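ABC transporter substrate binding protein (Ribose) (Agrobacterium vitis S4, PDB 4WT7) probably serves as the periplasmic carbohydrate-binding component of an ABC transporter, and binds the sugar alcohol D-allitol between its two lobes. Local coordinates at residues S130-W135 against V301-A306; V156-F161 against K220-A225; A225-Q230 against D251-V256; I245-V250 against S265-D270. All blocks are in the same frame, centred on the assembly; numbering follows the deposited sequence.

Interaction 1 of 4, residues S130-W135 against V301-A306; sequences STSDNW and VPALLA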
loop_
_atom_site.group_PDB
_atom_site.type_symbol
_atom_site.label_atom_id
_atom_site.label_comp_id
_atom_site.label_asym_id
_atom_site.label_seq_id
_atom_site.Cartn_x
_atom_site.Cartn_y
_atom_site.Cartn_z
ATOM N N SER A 130 -10.835 3.514 -4.522
ATOM C CA SER A 130 -10.314 4.403 -3.486
ATOM C C SER A 130 -8.836 4.094 -3.261
ATOM O O SER A 130 -8.468 2.969 -2.956
ATOM C CB SER A 130 -11.084 4.246 -2.165
ATOM O OG SER A 130 -12.439 4.611 -2.298
ATOM N N THR A 131 -7.993 5.107 -3.416
ATOM C CA THR A 131 -6.575 4.886 -3.480
ATOM C C THR A 131 -5.917 6.235 -3.278
ATOM O O THR A 131 -6.542 7.260 -3.552
ATOM C CB THR A 131 -6.190 4.264 -4.859
ATOM O OG1 THR A 131 -4.832 3.839 -4.854
ATOM C CG2 THR A 131 -6.366 5.271 -6.013
ATOM N N SER A 132 -4.695 6.259 -2.750
ATOM C CA SER A 132 -3.912 7.485 -2.794
ATOM C C SER A 132 -3.630 7.787 -4.262
ATOM O O SER A 132 -3.773 6.907 -5.095
ATOM C CB SER A 132 -2.572 7.306 -2.043
ATOM O OG SER A 132 -2.780 7.073 -0.655
ATOM N N ASP A 133 -3.218 9.012 -4.575
ATOM C CA ASP A 133 -2.695 9.338 -5.884
ATOM C C ASP A 133 -1.254 8.842 -5.893
ATOM O O ASP A 133 -0.334 9.563 -5.484
ATOM C CB ASP A 133 -2.735 10.838 -6.113
ATOM C CG ASP A 133 -1.962 11.284 -7.332
ATOM O OD1 ASP A 133 -1.197 10.499 -7.934
ATOM O OD2 ASP A 133 -2.146 12.469 -7.719
ATOM N N ASN A 134 -1.081 7.612 -6.347
ATOM C CA ASN A 134 0.212 6.952 -6.295
ATOM C C ASN A 134 1.251 7.465 -7.279
ATOM O O ASN A 134 2.431 7.252 -7.098
ATOM C CB ASN A 134 0.012 5.449 -6.404
ATOM C CG ASN A 134 -0.568 4.906 -5.141
ATOM O OD1 ASN A 134 0.076 4.962 -4.101
ATOM N ND2 ASN A 134 -1.814 4.480 -5.188
ATOM N N TRP A 135 0.820 8.211 -8.277
ATOM C CA TRP A 135 1.784 8.894 -9.113
ATOM C C TRP A 135 2.503 9.972 -8.299
ATOM O O TRP A 135 3.742 10.077 -8.335
ATOM C CB TRP A 135 1.072 9.457 -10.321
ATOM C CG TRP A 135 0.536 8.360 -11.205
ATOM C CD1 TRP A 135 1.234 7.700 -12.168
ATOM C CD2 TRP A 135 -0.784 7.788 -11.205
ATOM N NE1 TRP A 135 0.448 6.786 -12.771
ATOM C CE2 TRP A 135 -0.809 6.815 -12.210
ATOM C CE3 TRP A 135 -1.963 8.036 -10.479
ATOM C CZ2 TRP A 135 -1.946 6.029 -12.492
ATOM C CZ3 TRP A 135 -3.101 7.266 -10.763
ATOM C CH2 TRP A 135 -3.079 6.276 -11.761
ATOM N N VAL A 301 -7.329 9.867 -1.887
ATOM C CA VAL A 301 -7.214 10.360 -0.531
ATOM C C VAL A 301 -5.794 10.863 -0.343
ATOM O O VAL A 301 -4.840 10.158 -0.700
ATOM C CB VAL A 301 -7.456 9.267 0.487
ATOM C CG1 VAL A 301 -7.084 9.797 1.896
ATOM C CG2 VAL A 301 -8.896 8.818 0.429
ATOM N N PRO A 302 -5.644 12.076 0.217
ATOM C CA PRO A 302 -4.315 12.661 0.262
ATOM C C PRO A 302 -3.337 11.791 1.059
ATOM O O PRO A 302 -3.742 11.054 1.959
ATOM C CB PRO A 302 -4.554 14.017 0.937
ATOM C CG PRO A 302 -5.988 14.369 0.544
ATOM C CD PRO A 302 -6.695 13.035 0.602
ATOM N N ALA A 303 -2.062 11.902 0.707
ATOM C CA ALA A 303 -0.958 11.218 1.402
ATOM C C ALA A 303 0.045 12.258 1.826
ATOM O O ALA A 303 0.107 13.303 1.223
ATOM C CB ALA A 303 -0.282 10.238 0.488
ATOM N N LEU A 304 0.865 11.961 2.824
ATOM C CA LEU A 304 1.774 12.972 3.374
ATOM C C LEU A 304 3.220 12.483 3.482
ATOM O O LEU A 304 3.510 11.590 4.268
ATOM C CB LEU A 304 1.303 13.382 4.785
ATOM C CG LEU A 304 -0.171 13.707 4.960
ATOM C CD1 LEU A 304 -0.663 13.451 6.414
ATOM C CD2 LEU A 304 -0.319 15.182 4.585
ATOM N N LEU A 305 4.131 13.073 2.715
ATOM C CA LEU A 305 5.519 12.658 2.783
ATOM C C LEU A 305 6.122 13.083 4.132
ATOM O O LEU A 305 6.209 14.270 4.443
ATOM C CB LEU A 305 6.348 13.249 1.644
ATOM C CG LEU A 305 7.727 12.593 1.629
ATOM C CD1 LEU A 305 8.285 12.449 0.213
ATOM C CD2 LEU A 305 8.683 13.386 2.483
ATOM N N ALA A 306 6.529 12.101 4.918
ATOM C CA ALA A 306 7.276 12.342 6.139
ATOM C C ALA A 306 8.774 12.027 5.947
ATOM O O ALA A 306 9.161 10.890 5.665
ATOM C CB ALA A 306 6.703 11.501 7.268
HETATM O O HOH W 1 -3.809 8.210 1.777
HETATM O O HOH W 2 -3.167 10.948 -2.524
#
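Val-301 N donates to Thr-131 O at 3.2 Å, the one direct hydrogen bond between the segments. Next to it, on the tight side, Val-301 O receives the CA hydrogen of Ser-132, with CA and O 3.5 Å apart. A second water joins Asp-133 N (2.8 Å) to Val-301 O (2.6 Å) beside this contact. The Val-301 side chain leans on Leu-278 and Gln-281 of helix 275-290, and Thr-131 OG1 turns off to Asp-120 of the ligand pocket. Toward Pro-302 and Ala-303 the packing thins: Ser-132 OG and Ala-303 CB stand 4.2 Å apart, and the first water takes over, donating to both Ser-132 OG and Pro-302 O, each at 2.9 Å. Ser-132 OG is set beside its own backbone N (chi1 -64°), where it meets the water shared with Pro-302 O and also bonds Gln-273 OE1, a pocket residue. Both segments run from the parallel sheet of one lobe to the sheet-and-helix layers of the other, two of the interlobe connections characteristic of periplasmic binding proteins. With a single direct bond and two water bridges, the crossing is joined mostly through exchangeable links, which is consistent with a hinge.

Interaction 2 of 4, residues V156-F161 against K220-A225; sequences VVFNGF and KAIWSA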
loop_
_atom_site.group_PDB
_atom_site.type_symbol
_atom_site.label_atom_id
_atom_site.label_comp_id
_atom_site.label_asym_id
_atom_site.label_seq_id
_atom_site.Cartn_x
_atom_site.Cartn_y
_atom_site.Cartn_z
ATOM N N VAL A 156 19.138 -0.253 -3.699
ATOM C CA VAL A 156 18.576 -1.571 -3.603
ATOM C C VAL A 156 17.065 -1.378 -3.594
ATOM O O VAL A 156 16.516 -0.509 -2.879
ATOM C CB VAL A 156 19.016 -2.293 -2.310
ATOM C CG1 VAL A 156 18.327 -3.633 -2.185
ATOM C CG2 VAL A 156 20.543 -2.465 -2.245
ATOM N N VAL A 157 16.383 -2.171 -4.395
ATOM C CA VAL A 157 14.963 -1.955 -4.609
ATOM C C VAL A 157 14.240 -3.238 -4.252
ATOM O O VAL A 157 14.653 -4.308 -4.720
ATOM C CB VAL A 157 14.673 -1.630 -6.103
ATOM C CG1 VAL A 157 13.274 -1.998 -6.435
ATOM C CG2 VAL A 157 14.955 -0.164 -6.437
ATOM N N PHE A 158 13.202 -3.145 -3.420
ATOM C CA PHE A 158 12.273 -4.257 -3.161
ATOM C C PHE A 158 11.068 -4.037 -4.075
ATOM O O PHE A 158 10.375 -3.012 -3.955
ATOM C CB PHE A 158 11.759 -4.251 -1.708
ATOM C CG PHE A 158 12.720 -4.864 -0.679
ATOM C CD1 PHE A 158 12.754 -6.243 -0.455
ATOM C CD2 PHE A 158 13.530 -4.053 0.104
ATOM C CE1 PHE A 158 13.616 -6.799 0.507
ATOM C CE2 PHE A 158 14.388 -4.601 1.059
ATOM C CZ PHE A 158 14.415 -5.970 1.272
ATOM N N ASN A 159 10.810 -4.987 -4.972
ATOM C CA ASN A 159 9.749 -4.826 -5.959
ATOM C C ASN A 159 9.036 -6.156 -6.121
ATOM O O ASN A 159 9.048 -6.750 -7.198
ATOM C CB ASN A 159 10.349 -4.312 -7.275
ATOM C CG ASN A 159 9.302 -4.063 -8.368
ATOM O OD1 ASN A 159 8.130 -3.759 -8.100
ATOM N ND2 ASN A 159 9.728 -4.204 -9.614
ATOM N N GLY A 160 8.443 -6.645 -5.022
ATOM C CA GLY A 160 7.830 -7.965 -4.997
ATOM C C GLY A 160 6.313 -7.944 -5.126
ATOM O O GLY A 160 5.654 -8.976 -5.069
ATOM N N PHE A 161 5.741 -6.759 -5.266
ATOM C CA PHE A 161 4.290 -6.651 -5.392
ATOM C C PHE A 161 3.882 -5.805 -6.597
ATOM O O PHE A 161 2.913 -5.019 -6.535
ATOM C CB PHE A 161 3.681 -6.124 -4.092
ATOM C CG PHE A 161 3.840 -7.089 -2.927
ATOM C CD1 PHE A 161 4.983 -7.066 -2.142
ATOM C CD2 PHE A 161 2.866 -8.042 -2.658
ATOM C CE1 PHE A 161 5.136 -7.948 -1.105
ATOM C CE2 PHE A 161 3.008 -8.935 -1.620
ATOM C CZ PHE A 161 4.163 -8.895 -0.842
ATOM N N LYS A 220 23.611 3.369 -1.471
ATOM C CA LYS A 220 23.276 4.641 -0.836
ATOM C C LYS A 220 21.850 4.656 -0.328
ATOM O O LYS A 220 21.533 5.391 0.628
ATOM C CB LYS A 220 23.515 5.814 -1.784
ATOM C CG LYS A 220 24.910 5.845 -2.364
ATOM C CD LYS A 220 25.756 7.026 -1.920
ATOM C CE LYS A 220 25.144 8.337 -2.413
ATOM N NZ LYS A 220 26.115 9.283 -3.045
ATOM N N ALA A 221 20.985 3.847 -0.945
ATOM C CA ALA A 221 19.598 3.796 -0.527
ATOM C C ALA A 221 18.960 2.418 -0.727
ATOM O O ALA A 221 19.461 1.569 -1.499
ATOM C CB ALA A 221 18.799 4.838 -1.272
ATOM N N ILE A 222 17.863 2.210 -0.008
ATOM C CA ILE A 222 17.031 1.041 -0.189
ATOM C C ILE A 222 15.576 1.520 -0.261
ATOM O O ILE A 222 15.068 2.197 0.671
ATOM C CB ILE A 222 17.177 0.065 0.959
ATOM C CG1 ILE A 222 18.654 -0.249 1.191
ATOM C CG2 ILE A 222 16.398 -1.205 0.678
ATOM C CD1 ILE A 222 18.853 -1.245 2.249
ATOM N N TRP A 223 14.940 1.166 -1.358
ATOM C CA TRP A 223 13.591 1.601 -1.677
ATOM C C TRP A 223 12.638 0.426 -1.596
ATOM O O TRP A 223 12.981 -0.692 -1.988
ATOM C CB TRP A 223 13.574 2.150 -3.100
ATOM C CG TRP A 223 12.213 2.638 -3.615
ATOM C CD1 TRP A 223 11.776 3.930 -3.646
ATOM C CD2 TRP A 223 11.145 1.845 -4.169
ATOM N NE1 TRP A 223 10.513 3.997 -4.186
ATOM C CE2 TRP A 223 10.096 2.734 -4.507
ATOM C CE3 TRP A 223 10.967 0.478 -4.408
ATOM C CZ2 TRP A 223 8.889 2.297 -5.080
ATOM C CZ3 TRP A 223 9.783 0.041 -4.955
ATOM C CH2 TRP A 223 8.754 0.948 -5.295
ATOM N N SER A 224 11.430 0.703 -1.122
ATOM C CA SER A 224 10.359 -0.273 -1.070
ATOM C C SER A 224 9.063 0.456 -1.356
ATOM O O SER A 224 8.961 1.654 -1.107
ATOM C CB SER A 224 10.305 -0.868 0.331
ATOM O OG SER A 224 11.583 -1.375 0.667
ATOM N N ALA A 225 8.052 -0.278 -1.803
ATOM C CA ALA A 225 6.797 0.337 -2.241
ATOM C C ALA A 225 5.840 0.556 -1.067
ATOM O O ALA A 225 4.845 1.291 -1.181
ATOM C CB ALA A 225 6.140 -0.530 -3.330
HETATM O O HOH W 3 8.101 -3.347 -2.382
#
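Val-156 and Ile-222, Val-157 and Trp-223 pair as parallel strands, and three backbone bonds alternate between them. Val-156 N gives to Ala-221 O at 2.9 Å, Trp-223 N to Val-156 O at 2.8 Å, and Phe-158 N to Trp-223 O in a nearly straight bond (173°). On one face the Trp-223 indole, its CG anti to the backbone N (chi1 179°), lies alongside Val-157, with CE3 3.9 Å from CG1. Its six-membered edge also reaches the Phe-158 carbonyl, CZ3 to O 3.3 Å. On the other face the Phe-158 ring meets Ser-224 OG at CD2 (3.4 Å) and Ile-222 CG2 at CE2 (4.0 Å). Further out, Leu-174 of helix 165-178 covers Val-157 and Trp-223, while Val-206 of helix 198-212 covers Phe-158 and Ile-222, the layered alpha-beta-alpha build of this lobe. Where the strands part, a water donates to Phe-158 O and accepts from Ala-225 N at 3.1 Å. Ala-225 O in turn bonds Arg-170, which holds the allitol. Direct bonding thus gives way to a water bridge just where the strand ends lead into pocket loops, and the Ala-225 backbone carbonyl becomes a second-shell support of the ligand.

Interaction 3 of 4, residues A225-Q230 against D251-V256; sequences AWDIPQ and DGSPEV. With X9X (D-allitol), chain C.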
loop_
_atom_site.group_PDB
_atom_site.type_symbol
_atom_site.label_atom_id
_atom_site.label_comp_id
_atom_site.label_asym_id
_atom_site.label_seq_id
_atom_site.Cartn_x
_atom_site.Cartn_y
_atom_site.Cartn_z
ATOM N N ALA A 225 8.052 -0.278 -1.803
ATOM C CA ALA A 225 6.797 0.337 -2.241
ATOM C C ALA A 225 5.840 0.556 -1.067
ATOM O O ALA A 225 4.845 1.291 -1.181
ATOM C CB ALA A 225 6.140 -0.530 -3.330
ATOM N N TRP A 226 6.153 -0.095 0.056
ATOM C CA TRP A 226 5.422 0.042 1.297
ATOM C C TRP A 226 6.440 -0.153 2.420
ATOM O O TRP A 226 7.544 -0.591 2.166
ATOM C CB TRP A 226 4.263 -0.949 1.393
ATOM C CG TRP A 226 4.677 -2.373 1.267
ATOM C CD1 TRP A 226 5.325 -2.956 0.207
ATOM C CD2 TRP A 226 4.445 -3.406 2.209
ATOM N NE1 TRP A 226 5.540 -4.293 0.451
ATOM C CE2 TRP A 226 4.999 -4.601 1.670
ATOM C CE3 TRP A 226 3.821 -3.462 3.442
ATOM C CZ2 TRP A 226 4.961 -5.820 2.360
ATOM C CZ3 TRP A 226 3.774 -4.664 4.115
ATOM C CH2 TRP A 226 4.343 -5.822 3.580
ATOM N N ASP A 227 6.063 0.113 3.657
ATOM C CA ASP A 227 7.082 0.416 4.663
ATOM C C ASP A 227 7.475 -0.710 5.637
ATOM O O ASP A 227 8.407 -0.550 6.406
ATOM C CB ASP A 227 6.768 1.747 5.359
ATOM C CG ASP A 227 5.588 1.677 6.336
ATOM O OD1 ASP A 227 4.947 0.606 6.459
ATOM O OD2 ASP A 227 5.329 2.733 6.975
ATOM N N ILE A 228 6.806 -1.861 5.565
ATOM C CA ILE A 228 7.183 -2.981 6.406
ATOM C C ILE A 228 8.504 -3.629 5.968
ATOM O O ILE A 228 9.343 -3.944 6.834
ATOM C CB ILE A 228 6.008 -3.982 6.535
ATOM C CG1 ILE A 228 4.770 -3.240 7.080
ATOM C CG2 ILE A 228 6.353 -5.127 7.444
ATOM C CD1 ILE A 228 5.042 -2.369 8.342
ATOM N N PRO A 229 8.732 -3.796 4.648
ATOM C CA PRO A 229 10.092 -4.212 4.240
ATOM C C PRO A 229 11.114 -3.127 4.619
ATOM O O PRO A 229 12.261 -3.425 5.043
ATOM C CB PRO A 229 9.994 -4.334 2.728
ATOM C CG PRO A 229 8.514 -4.542 2.461
ATOM C CD PRO A 229 7.771 -3.821 3.533
ATOM N N GLN A 230 10.694 -1.868 4.494
ATOM C CA GLN A 230 11.535 -0.761 4.925
ATOM C C GLN A 230 11.995 -0.987 6.363
ATOM O O GLN A 230 13.161 -0.799 6.672
ATOM C CB GLN A 230 10.828 0.588 4.776
ATOM C CG GLN A 230 11.691 1.807 5.098
ATOM C CD GLN A 230 10.876 3.113 5.090
ATOM O OE1 GLN A 230 9.641 3.103 4.969
ATOM N NE2 GLN A 230 11.570 4.235 5.229
ATOM N N ASP A 251 3.299 4.231 3.486
ATOM C CA ASP A 251 2.178 3.792 4.338
ATOM C C ASP A 251 2.088 4.650 5.623
ATOM O O ASP A 251 0.990 4.945 6.105
ATOM C CB ASP A 251 2.243 2.311 4.728
ATOM C CG ASP A 251 1.832 1.385 3.607
ATOM O OD1 ASP A 251 1.584 1.890 2.500
ATOM O OD2 ASP A 251 1.811 0.143 3.844
ATOM N N GLY A 252 3.250 5.043 6.161
ATOM C CA GLY A 252 3.299 5.661 7.477
ATOM C C GLY A 252 2.758 4.771 8.589
ATOM O O GLY A 252 1.945 5.201 9.410
ATOM N N SER A 253 3.179 3.517 8.620
ATOM C CA SER A 253 2.897 2.692 9.787
ATOM C C SER A 253 3.595 3.372 10.970
ATOM O O SER A 253 4.662 3.923 10.809
ATOM C CB SER A 253 3.404 1.250 9.591
ATOM O OG SER A 253 3.060 0.768 8.309
ATOM N N PRO A 254 2.973 3.353 12.151
ATOM C CA PRO A 254 3.537 4.076 13.305
ATOM C C PRO A 254 4.944 3.625 13.657
ATOM O O PRO A 254 5.808 4.451 13.954
ATOM C CB PRO A 254 2.594 3.719 14.455
ATOM C CG PRO A 254 1.308 3.352 13.802
ATOM C CD PRO A 254 1.645 2.781 12.443
ATOM N N GLU A 255 5.162 2.323 13.658
ATOM C CA GLU A 255 6.465 1.788 14.017
ATOM C C GLU A 255 7.582 2.304 13.090
ATOM O O GLU A 255 8.722 2.428 13.513
ATOM C CB GLU A 255 6.412 0.261 14.072
ATOM C CG GLU A 255 5.971 -0.419 12.743
ATOM C CD GLU A 255 4.429 -0.691 12.596
ATOM O OE1 GLU A 255 3.561 0.158 12.983
ATOM O OE2 GLU A 255 4.109 -1.788 12.058
ATOM N N VAL A 256 7.262 2.649 11.840
ATOM C CA VAL A 256 8.288 3.141 10.904
ATOM C C VAL A 256 8.454 4.652 10.942
ATOM O O VAL A 256 9.575 5.156 10.867
ATOM C CB VAL A 256 7.989 2.716 9.435
ATOM C CG1 VAL A 256 9.038 3.261 8.484
ATOM C CG2 VAL A 256 7.944 1.218 9.355
HETATM O OAA X9X C . 0.392 -4.930 -1.414
HETATM C CAG X9X C . 1.253 -4.616 -0.379
HETATM C CAI X9X C . 1.136 -3.272 0.262
HETATM O OAC X9X C . 1.599 -2.244 -0.580
HETATM C CAK X9X C . -0.244 -3.047 0.807
HETATM O OAE X9X C . -0.507 -4.136 1.605
HETATM C CAL X9X C . -0.300 -1.822 1.722
HETATM O OAF X9X C . 0.624 -1.917 2.750
HETATM C CAJ X9X C . -0.243 -0.463 1.055
HETATM O OAD X9X C . 1.040 -0.043 0.741
HETATM C CAH X9X C . -1.157 -0.276 -0.138
HETATM O OAB X9X C . -1.609 1.043 -0.354
#
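Asp-227 reaches across to Ser-253 and Val-256, and its side chain can be followed outward. CB sits against the Val-256 methyls, 4.1 Å from CG1. CG is set between its backbone N and carbonyl carbon (chi1 73°), which turns the carboxylate toward the start of helix 254-260. There OD1 accepts from Ser-253 OG at 2.6 Å and OD2 from Ser-253 N at 2.8 Å, each through its syn lone pair, so that two bonds from one residue fix the carboxylate's rotation. OD1 also lies against Asp-251 CB (3.6 Å), with the two carboxylate planes 65° apart. Asp-251 turns its own oxygens to D-allitol: OD1 takes the OAD hydroxyl at 2.7 Å and OD2 the OAF hydroxyl at 2.6 Å. Gln-273 also bonds OD1. Trp-226 lays one indole face along the ligand, CAI 3.7 Å above the plane, and Pro-229 CD backs the opposite face over its centre; Asp-193 accepts from NE1. Such an aromatic platform beside a bidentate carboxylate is the usual chemistry of carbohydrate pockets. Asp-227 probably helps to position Asp-251 by bonding Ser-253 in the chain that follows, and with Asp-227 OD1 4.1 Å from Asp-251 OD2 the proton affinity of both is probably raised.

Interaction 4 of 4, residues I245-V250 against S265-D270; sequences IKTYGV and SPAAAD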
loop_
_atom_site.group_PDB
_atom_site.type_symbol
_atom_site.label_atom_id
_atom_site.label_comp_id
_atom_site.label_asym_id
_atom_site.label_seq_id
_atom_site.Cartn_x
_atom_site.Cartn_y
_atom_site.Cartn_z
ATOM N N ILE A 245 23.670 4.204 4.797
ATOM C CA ILE A 245 22.617 3.862 3.821
ATOM C C ILE A 245 21.249 4.383 4.275
ATOM O O ILE A 245 20.893 4.215 5.443
ATOM C CB ILE A 245 22.531 2.332 3.633
ATOM C CG1 ILE A 245 23.856 1.791 3.088
ATOM C CG2 ILE A 245 21.385 1.957 2.709
ATOM C CD1 ILE A 245 23.953 0.292 3.100
ATOM N N LYS A 246 20.489 5.003 3.366
ATOM C CA LYS A 246 19.169 5.579 3.703
ATOM C C LYS A 246 18.019 4.717 3.190
ATOM O O LYS A 246 18.087 4.169 2.089
ATOM C CB LYS A 246 19.021 6.982 3.098
ATOM C CG LYS A 246 19.980 8.033 3.699
ATOM C CD LYS A 246 20.019 9.323 2.856
ATOM C CE LYS A 246 20.847 10.407 3.526
ATOM N NZ LYS A 246 22.181 9.891 3.850
ATOM N N THR A 247 16.940 4.622 3.960
ATOM C CA THR A 247 15.798 3.818 3.511
ATOM C C THR A 247 14.547 4.650 3.225
ATOM O O THR A 247 14.369 5.745 3.764
ATOM C CB THR A 247 15.486 2.639 4.484
ATOM O OG1 THR A 247 14.769 3.108 5.642
ATOM C CG2 THR A 247 16.800 1.978 4.928
ATOM N N TYR A 248 13.674 4.085 2.381
ATOM C CA TYR A 248 12.538 4.823 1.836
ATOM C C TYR A 248 11.327 3.911 1.706
ATOM O O TYR A 248 11.472 2.759 1.353
ATOM C CB TYR A 248 12.912 5.385 0.456
ATOM C CG TYR A 248 14.013 6.399 0.542
ATOM C CD1 TYR A 248 13.735 7.742 0.800
ATOM C CD2 TYR A 248 15.332 6.017 0.420
ATOM C CE1 TYR A 248 14.731 8.667 0.904
ATOM C CE2 TYR A 248 16.365 6.949 0.567
ATOM C CZ TYR A 248 16.056 8.268 0.806
ATOM O OH TYR A 248 17.077 9.185 0.922
ATOM N N GLY A 249 10.136 4.442 1.994
ATOM C CA GLY A 249 8.921 3.662 1.855
ATOM C C GLY A 249 7.604 4.430 1.946
ATOM O O GLY A 249 7.557 5.671 1.964
ATOM N N VAL A 250 6.523 3.657 2.015
ATOM C CA VAL A 250 5.189 4.205 1.988
ATOM C C VAL A 250 4.283 3.481 2.975
ATOM O O VAL A 250 4.485 2.291 3.246
ATOM C CB VAL A 250 4.604 4.029 0.551
ATOM C CG1 VAL A 250 3.218 4.599 0.454
ATOM C CG2 VAL A 250 5.528 4.634 -0.471
ATOM N N SER A 265 18.539 6.782 13.153
ATOM C CA SER A 265 18.016 5.758 12.250
ATOM C C SER A 265 18.208 6.135 10.785
ATOM O O SER A 265 17.944 7.265 10.374
ATOM C CB SER A 265 16.529 5.500 12.517
ATOM O OG SER A 265 16.029 4.499 11.652
ATOM N N PRO A 266 18.653 5.172 9.976
ATOM C CA PRO A 266 18.792 5.408 8.536
ATOM C C PRO A 266 17.447 5.516 7.774
ATOM O O PRO A 266 17.437 5.778 6.576
ATOM C CB PRO A 266 19.601 4.194 8.067
ATOM C CG PRO A 266 19.315 3.143 9.072
ATOM C CD PRO A 266 19.185 3.863 10.379
ATOM N N ALA A 267 16.323 5.338 8.458
ATOM C CA ALA A 267 15.024 5.536 7.830
ATOM C C ALA A 267 14.847 7.015 7.495
ATOM O O ALA A 267 14.771 7.888 8.399
ATOM C CB ALA A 267 13.927 5.041 8.740
ATOM N N ALA A 268 14.767 7.301 6.198
ATOM C CA ALA A 268 14.896 8.680 5.730
ATOM C C ALA A 268 13.569 9.348 5.349
ATOM O O ALA A 268 13.385 10.538 5.537
ATOM C CB ALA A 268 15.875 8.730 4.546
ATOM N N ALA A 269 12.655 8.570 4.795
ATOM C CA ALA A 269 11.373 9.081 4.317
ATOM C C ALA A 269 10.340 7.952 4.206
ATOM O O ALA A 269 10.669 6.812 3.863
ATOM C CB ALA A 269 11.528 9.769 3.001
ATOM N N ASP A 270 9.085 8.285 4.531
ATOM C CA ASP A 270 7.979 7.315 4.476
ATOM C C ASP A 270 6.784 8.149 4.121
ATOM O O ASP A 270 6.447 9.087 4.854
ATOM C CB ASP A 270 7.775 6.677 5.844
ATOM C CG ASP A 270 6.721 5.594 5.861
ATOM O OD1 ASP A 270 6.026 5.367 4.822
ATOM O OD2 ASP A 270 6.600 4.940 6.936
#
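Tyr-248 sets CG opposite its carbonyl carbon, beside the backbone N (chi1 -65°), and this sends its ring along the methyls of Ala-268 and Ala-269. Thr-247 instead puts OG1 between its N and its carbonyl carbon (chi1 79°), against Ala-267 CA at 3.3 Å. The two segments are the parallel strands of a beta-alpha-beta unit, 246-249 and 267-272, joined through helix 254-260. Their register slips by one residue at a beta bulge: Thr-247 pairs with Ala-267, but Tyr-248 with Ala-269. Ahead of the slip Thr-247 N donates to Pro-266 O at 2.9 Å. At the bulge Thr-247 O takes two donors, Ala-268 N at 2.9 Å and, more weakly, Ala-269 N at 3.5 Å. Past it Gly-249 N resumes the ladder with Ala-269 O.

The extra residue, Ala-268, turns its CB toward the neighbouring strand, where it meets Tyr-248 CZ at 3.8 Å. Ala-269 CB lies 3.7 Å from CD1 of the same ring, and Asp-148 bonds the phenol oxygen, which fixes the far end of the side chain. On the Thr-247 face, Thr-234 and Leu-237 of helix 227-240 cover the strands, and OG1 is bonded to Thr-234. The pairing closes at Gly-249, whose O receives the CA hydrogen of Asp-270. The Asp-270 carboxylate runs forward past the end of the first strand: OD1 accepts from Gly-252 N and comes to 3.2 Å from the carbonyl carbon C of Val-250.

How the interactions relate
Interactions 2 and 4 are neighbouring parts of one sheet, joined by a probable hydrogen bond from Ile-222 N to Lys-246 O at 2.9 Å. Interaction 1 leads into the edge strand 304-307, antiparallel to 267-272, where Ala-306 O probably accepts from Asp-270 N at 2.8 Å. Interaction 3, about 9 Å from interaction 4 between centres, lies at the sheet's ligand end and touches the allitol itself. The others stand just behind. The side chains of Ser-132 in interaction 1 and Ala-225 in interaction 2 are each about 6 Å from the allitol. In interaction 4 the side chain of Val-250 is about 5 Å from the bound D-allitol. Where interactions 3 and 4 meet, Asp-227 OD2 and Asp-270 OD2 are only 2.5 Å apart; a shared proton is possible.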